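PDB 7CBS: LPXTG cell wall anchor domain-containing protein from Lactobacillus rhamnosus, which probably serves as the basal, atypically adhesive subunit of the SpaCBA pilus, anchoring the fibre at the bacterial cell surface. Local coordinates for residues T67-D72 against I108-T113; Y71-D76 against V134-E139. All coordinates share one frame; numbering follows the deposited sequence.

Interaction 1: T67-D72 against I108-T113; sequences TFTVYD and IAQVVT
Gln110 lays its aliphatic stem across the paired strand, crossing Thr67 and Thr69 at a slant. With CG opposite the backbone N (chi1 -168°) and the chain extended beyond it, the amide arrives over Thr69, where NE2 of Gln110 donates to OG1 of Thr69; the modelled 2.6 Å is doubtfully short at this resolution (2.39 Å). The bond is bent, 146° at the hydrogen, and the hydroxyl stands somewhat out of the amide plane. The methyl of Thr67 lies beside the Gln110 stem, though the modelled 3.2 Å between CG2 of Thr67 and CG of Gln110 is doubtful. OG1 of Thr69 also hydrogen-bonds OG1 of Thr140, so this hydroxyl ties together three neighbouring strands.

Beneath these side chains the backbones run antiparallel, their short axes 4.7 Å apart at the closest. Phe68 and Val111 exchange two hydrogen bonds, N of Phe68 to O of Val111 at 3.0 Å and N of Val111 to O of Phe68 at 2.9 Å. Further along, N of Val70 donates to O of Ala109, and N of Ile108 donates to O of Val70.

The other face is apolar. CG1 of Val70, set between its own N and carbonyl carbon, reaches over to CB of Ala109 at 3.9 Å and CB of Ile108 at 4.1 Å. At the far end, CG2 of Thr113 meets CE1 of Phe68 at 4.2 Å, while the Thr113 hydroxyl turns to the backbone of Val66 and Leu63.

This antiparallel pairing is an element of the pilin N-terminal domain's mixed sheet. Strand 67-72 lies between 107-112 and 131-141, Val70 and Val111 both pack on Phe121 of strand 118-128, and strand 67-72 leads directly toward helix 74-84.

Interaction 2: Y71-D76 against V134-E139; sequences YDVTAD and VYLFKE
Where an antiparallel strand pair gives way to a helix, an Asx turn lies at the change: Tyr71 and Asp72 pair with Leu136 and Tyr135, and Thr74 then begins helix 74-84 against Val134. Tyr71 and Leu136 are a hydrogen-bonded pair, each N to the other's O, and their side chains lie alongside, pointing the same way. The phenol ring swings beside its own N (chi1 -54°), which brings its edge to the Leu136 carbonyl, with CD1 of Tyr71 3.6 Å from O of Leu136. Farther out, the Lys138 chain is bent (chi3 62°), and the Lys138 and Tyr71 side chains cross at a slant, CD of Lys138 coming within 3.6 Å of CE1 of Tyr71. The aliphatic part of the lysine thus packs beside the phenol.

On the opposite face of the pair, the Tyr135 ring turns an edge toward O of Tyr71, and its hydroxyl is bound to O of Pro125.

Val73 then leaves the strand while its N still bonds O of Val134. Its two methyls split the work: CG2 of Val73 meets CG1 of Val134 at 3.5 Å, and CG1 of Val73 meets CB of Leu136 at 3.6 Å, each pair of side chains crossing at about a right angle. Val134 and Leu136 also pack on Val153 of strand 152-155, so the junction is buried from that direction too.

The hydroxyl of Thr74 is gripped twice. It accepts from the backbone N of Val134 at 3.1 Å, and it donates to OD1 of Asp72, nearly along the carboxylate's C-O axis. The bond that defines the Asx turn runs from N of Thr74 to that same OD1 of Asp72, 3.1 Å long, its donor coming from 47° out of the carboxylate plane.

In the fold
Interactions 1 and 2 flank one strand, 67-72, with centres 10 Å apart and Tyr71 and Asp72 common to both. They meet through N of Thr69 and O of Lys138, a probable hydrogen bond of 2.8 Å, and through apolar packing: CD1 of Ile108 lies 3.6 Å from CE1 of Tyr135. Together they illustrate how one strand can pair along both edges while a helix grows from its end. On strand 131-141, residues 135-140, YLFKET, resemble the E-box of Gram-positive pilins. The magnesium ion at Thr28 and Asp123 is not part of either contact, about 12 Å from the Ile108 side chain and about 10 Å from that of Tyr135.

Interaction 1: T67-D72 against I108-T113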
# COMPACT_ATOMS: atom_id res chain seq x y z
N THR A 67 -13.16 -13.57 -10.13
CA THR A 67 -13.00 -13.55 -8.65
C THR A 67 -11.71 -14.28 -8.26
O THR A 67 -11.65 -15.52 -8.44
CB THR A 67 -14.21 -14.17 -7.94
OG1 THR A 67 -15.40 -13.55 -8.42
CG2 THR A 67 -14.14 -14.02 -6.44
N PHE A 68 -10.73 -13.54 -7.76
CA PHE A 68 -9.51 -14.06 -7.09
C PHE A 68 -9.70 -13.95 -5.58
O PHE A 68 -10.20 -12.91 -5.11
CB PHE A 68 -8.26 -13.32 -7.58
CG PHE A 68 -7.79 -13.76 -8.95
CD1 PHE A 68 -8.34 -13.21 -10.10
CD2 PHE A 68 -6.81 -14.73 -9.08
CE1 PHE A 68 -7.91 -13.62 -11.35
CE2 PHE A 68 -6.38 -15.13 -10.34
CZ PHE A 68 -6.92 -14.57 -11.47
N THR A 69 -9.33 -15.01 -4.86
CA THR A 69 -9.38 -15.13 -3.38
C THR A 69 -7.94 -15.29 -2.87
O THR A 69 -7.20 -16.10 -3.46
CB THR A 69 -10.29 -16.30 -2.97
OG1 THR A 69 -11.55 -16.14 -3.62
CG2 THR A 69 -10.50 -16.41 -1.47
N VAL A 70 -7.57 -14.53 -1.83
CA VAL A 70 -6.21 -14.56 -1.21
C VAL A 70 -6.33 -15.21 0.17
O VAL A 70 -7.24 -14.83 0.94
CB VAL A 70 -5.58 -13.15 -1.14
CG1 VAL A 70 -6.42 -12.15 -0.35
CG2 VAL A 70 -4.16 -13.20 -0.59
N TYR A 71 -5.46 -16.19 0.45
CA TYR A 71 -5.40 -16.97 1.72
C TYR A 71 -4.03 -16.77 2.38
O TYR A 71 -3.03 -16.69 1.65
CB TYR A 71 -5.61 -18.46 1.47
CG TYR A 71 -6.85 -18.83 0.70
CD1 TYR A 71 -6.88 -18.77 -0.68
CD2 TYR A 71 -7.99 -19.25 1.36
CE1 TYR A 71 -8.02 -19.11 -1.39
CE2 TYR A 71 -9.14 -19.61 0.66
CZ TYR A 71 -9.15 -19.53 -0.72
OH TYR A 71 -10.28 -19.87 -1.42
N ASP A 72 -4.01 -16.71 3.71
CA ASP A 72 -2.78 -16.74 4.55
C ASP A 72 -2.33 -18.19 4.68
O ASP A 72 -3.07 -18.98 5.29
CB ASP A 72 -3.04 -16.08 5.91
CG ASP A 72 -1.92 -16.25 6.92
OD1 ASP A 72 -0.74 -16.37 6.50
OD2 ASP A 72 -2.22 -16.27 8.14
N ILE A 108 -8.60 -14.19 3.58
CA ILE A 108 -8.40 -12.76 3.96
C ILE A 108 -9.42 -11.90 3.21
O ILE A 108 -10.18 -11.16 3.88
CB ILE A 108 -6.95 -12.30 3.68
CG1 ILE A 108 -5.93 -13.18 4.41
CG2 ILE A 108 -6.79 -10.82 4.00
CD1 ILE A 108 -4.72 -12.46 4.96
N ALA A 109 -9.41 -11.98 1.87
CA ALA A 109 -10.21 -11.11 0.98
C ALA A 109 -10.56 -11.84 -0.33
O ALA A 109 -9.74 -12.66 -0.79
CB ALA A 109 -9.44 -9.84 0.70
N GLN A 110 -11.73 -11.52 -0.89
CA GLN A 110 -12.23 -12.01 -2.20
C GLN A 110 -12.53 -10.78 -3.07
O GLN A 110 -13.36 -9.95 -2.65
CB GLN A 110 -13.47 -12.89 -1.99
CG GLN A 110 -13.89 -13.67 -3.22
CD GLN A 110 -14.67 -14.91 -2.86
OE1 GLN A 110 -15.74 -14.83 -2.24
NE2 GLN A 110 -14.15 -16.06 -3.24
N VAL A 111 -11.87 -10.67 -4.22
CA VAL A 111 -11.80 -9.43 -5.05
C VAL A 111 -12.01 -9.79 -6.53
O VAL A 111 -11.39 -10.76 -6.99
CB VAL A 111 -10.46 -8.70 -4.83
CG1 VAL A 111 -10.16 -7.67 -5.91
CG2 VAL A 111 -10.40 -8.06 -3.44
N VAL A 112 -12.83 -9.00 -7.23
CA VAL A 112 -13.21 -9.19 -8.66
C VAL A 112 -12.29 -8.32 -9.53
O VAL A 112 -11.92 -7.22 -9.07
CB VAL A 112 -14.69 -8.84 -8.90
CG1 VAL A 112 -15.20 -9.42 -10.21
CG2 VAL A 112 -15.58 -9.26 -7.74
N THR A 113 -11.92 -8.80 -10.72
CA THR A 113 -11.08 -8.05 -11.70
C THR A 113 -11.91 -6.92 -12.31
O THR A 113 -13.04 -7.19 -12.75
CB THR A 113 -10.52 -8.97 -12.80
OG1 THR A 113 -11.56 -9.86 -13.23
CG2 THR A 113 -9.33 -9.78 -12.33

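Interaction 2: Y71-D76 against V134-E139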
# COMPACT_ATOMS: atom_id res chain seq x y z
N TYR A 71 -5.46 -16.19 0.45
CA TYR A 71 -5.40 -16.97 1.72
C TYR A 71 -4.03 -16.77 2.38
O TYR A 71 -3.03 -16.69 1.65
CB TYR A 71 -5.61 -18.46 1.47
CG TYR A 71 -6.85 -18.83 0.70
CD1 TYR A 71 -6.88 -18.77 -0.68
CD2 TYR A 71 -7.99 -19.25 1.36
CE1 TYR A 71 -8.02 -19.11 -1.39
CE2 TYR A 71 -9.14 -19.61 0.66
CZ TYR A 71 -9.15 -19.53 -0.72
OH TYR A 71 -10.28 -19.87 -1.42
N ASP A 72 -4.01 -16.71 3.71
CA ASP A 72 -2.78 -16.74 4.55
C ASP A 72 -2.33 -18.19 4.68
O ASP A 72 -3.07 -18.98 5.29
CB ASP A 72 -3.04 -16.08 5.91
CG ASP A 72 -1.92 -16.25 6.92
OD1 ASP A 72 -0.74 -16.37 6.50
OD2 ASP A 72 -2.22 -16.27 8.14
N VAL A 73 -1.16 -18.54 4.11
CA VAL A 73 -0.58 -19.92 4.17
C VAL A 73 0.76 -19.90 4.91
O VAL A 73 1.54 -20.86 4.74
CB VAL A 73 -0.44 -20.53 2.75
CG1 VAL A 73 -1.75 -20.52 2.00
CG2 VAL A 73 0.65 -19.85 1.93
N THR A 74 1.00 -18.87 5.73
CA THR A 74 2.31 -18.58 6.39
C THR A 74 2.79 -19.78 7.22
O THR A 74 3.95 -20.21 7.01
CB THR A 74 2.23 -17.34 7.29
OG1 THR A 74 1.79 -16.23 6.50
CG2 THR A 74 3.56 -17.01 7.93
N ALA A 75 1.95 -20.29 8.12
CA ALA A 75 2.29 -21.37 9.09
C ALA A 75 2.57 -22.67 8.34
O ALA A 75 3.60 -23.31 8.65
CB ALA A 75 1.19 -21.55 10.10
N ASP A 76 1.67 -23.07 7.43
CA ASP A 76 1.81 -24.30 6.61
C ASP A 76 3.06 -24.18 5.73
O ASP A 76 3.79 -25.18 5.61
CB ASP A 76 0.56 -24.57 5.76
CG ASP A 76 -0.64 -25.02 6.57
OD1 ASP A 76 -0.43 -25.54 7.68
OD2 ASP A 76 -1.79 -24.83 6.09
N VAL A 134 3.10 -15.27 3.90
CA VAL A 134 3.02 -16.02 2.61
C VAL A 134 1.54 -16.16 2.26
O VAL A 134 0.76 -16.57 3.14
CB VAL A 134 3.72 -17.39 2.69
CG1 VAL A 134 3.65 -18.13 1.35
CG2 VAL A 134 5.16 -17.26 3.15
N TYR A 135 1.18 -15.81 1.02
CA TYR A 135 -0.22 -15.71 0.54
C TYR A 135 -0.40 -16.63 -0.68
O TYR A 135 0.52 -16.70 -1.52
CB TYR A 135 -0.57 -14.25 0.24
CG TYR A 135 -0.50 -13.35 1.45
CD1 TYR A 135 -1.48 -13.40 2.43
CD2 TYR A 135 0.56 -12.48 1.64
CE1 TYR A 135 -1.41 -12.62 3.57
CE2 TYR A 135 0.65 -11.68 2.77
CZ TYR A 135 -0.34 -11.75 3.73
OH TYR A 135 -0.28 -10.96 4.84
N LEU A 136 -1.54 -17.33 -0.72
CA LEU A 136 -2.01 -18.16 -1.86
C LEU A 136 -3.11 -17.38 -2.60
O LEU A 136 -4.07 -16.96 -1.94
CB LEU A 136 -2.54 -19.49 -1.33
CG LEU A 136 -3.34 -20.34 -2.32
CD1 LEU A 136 -2.48 -20.72 -3.51
CD2 LEU A 136 -3.90 -21.57 -1.63
N PHE A 137 -2.97 -17.22 -3.92
CA PHE A 137 -3.90 -16.46 -4.79
C PHE A 137 -4.57 -17.44 -5.77
O PHE A 137 -3.88 -17.89 -6.71
CB PHE A 137 -3.16 -15.34 -5.51
CG PHE A 137 -2.75 -14.19 -4.63
CD1 PHE A 137 -3.65 -13.19 -4.30
CD2 PHE A 137 -1.46 -14.10 -4.14
CE1 PHE A 137 -3.26 -12.13 -3.49
CE2 PHE A 137 -1.08 -13.04 -3.32
CZ PHE A 137 -1.98 -12.06 -3.00
N LYS A 138 -5.85 -17.74 -5.56
CA LYS A 138 -6.66 -18.68 -6.39
C LYS A 138 -7.75 -17.91 -7.14
O LYS A 138 -8.28 -16.94 -6.57
CB LYS A 138 -7.32 -19.75 -5.52
CG LYS A 138 -6.39 -20.58 -4.66
CD LYS A 138 -7.13 -21.59 -3.80
CE LYS A 138 -7.91 -22.62 -4.59
NZ LYS A 138 -8.55 -23.62 -3.69
N GLU A 139 -8.05 -18.34 -8.37
CA GLU A 139 -9.26 -17.94 -9.14
C GLU A 139 -10.40 -18.87 -8.73
O GLU A 139 -10.34 -20.06 -9.09
CB GLU A 139 -8.99 -18.01 -10.64
CG GLU A 139 -10.20 -17.66 -11.49
CD GLU A 139 -9.99 -17.83 -12.99
OE1 GLU A 139 -8.96 -17.36 -13.50
OE2 GLU A 139 -10.86 -18.43 -13.65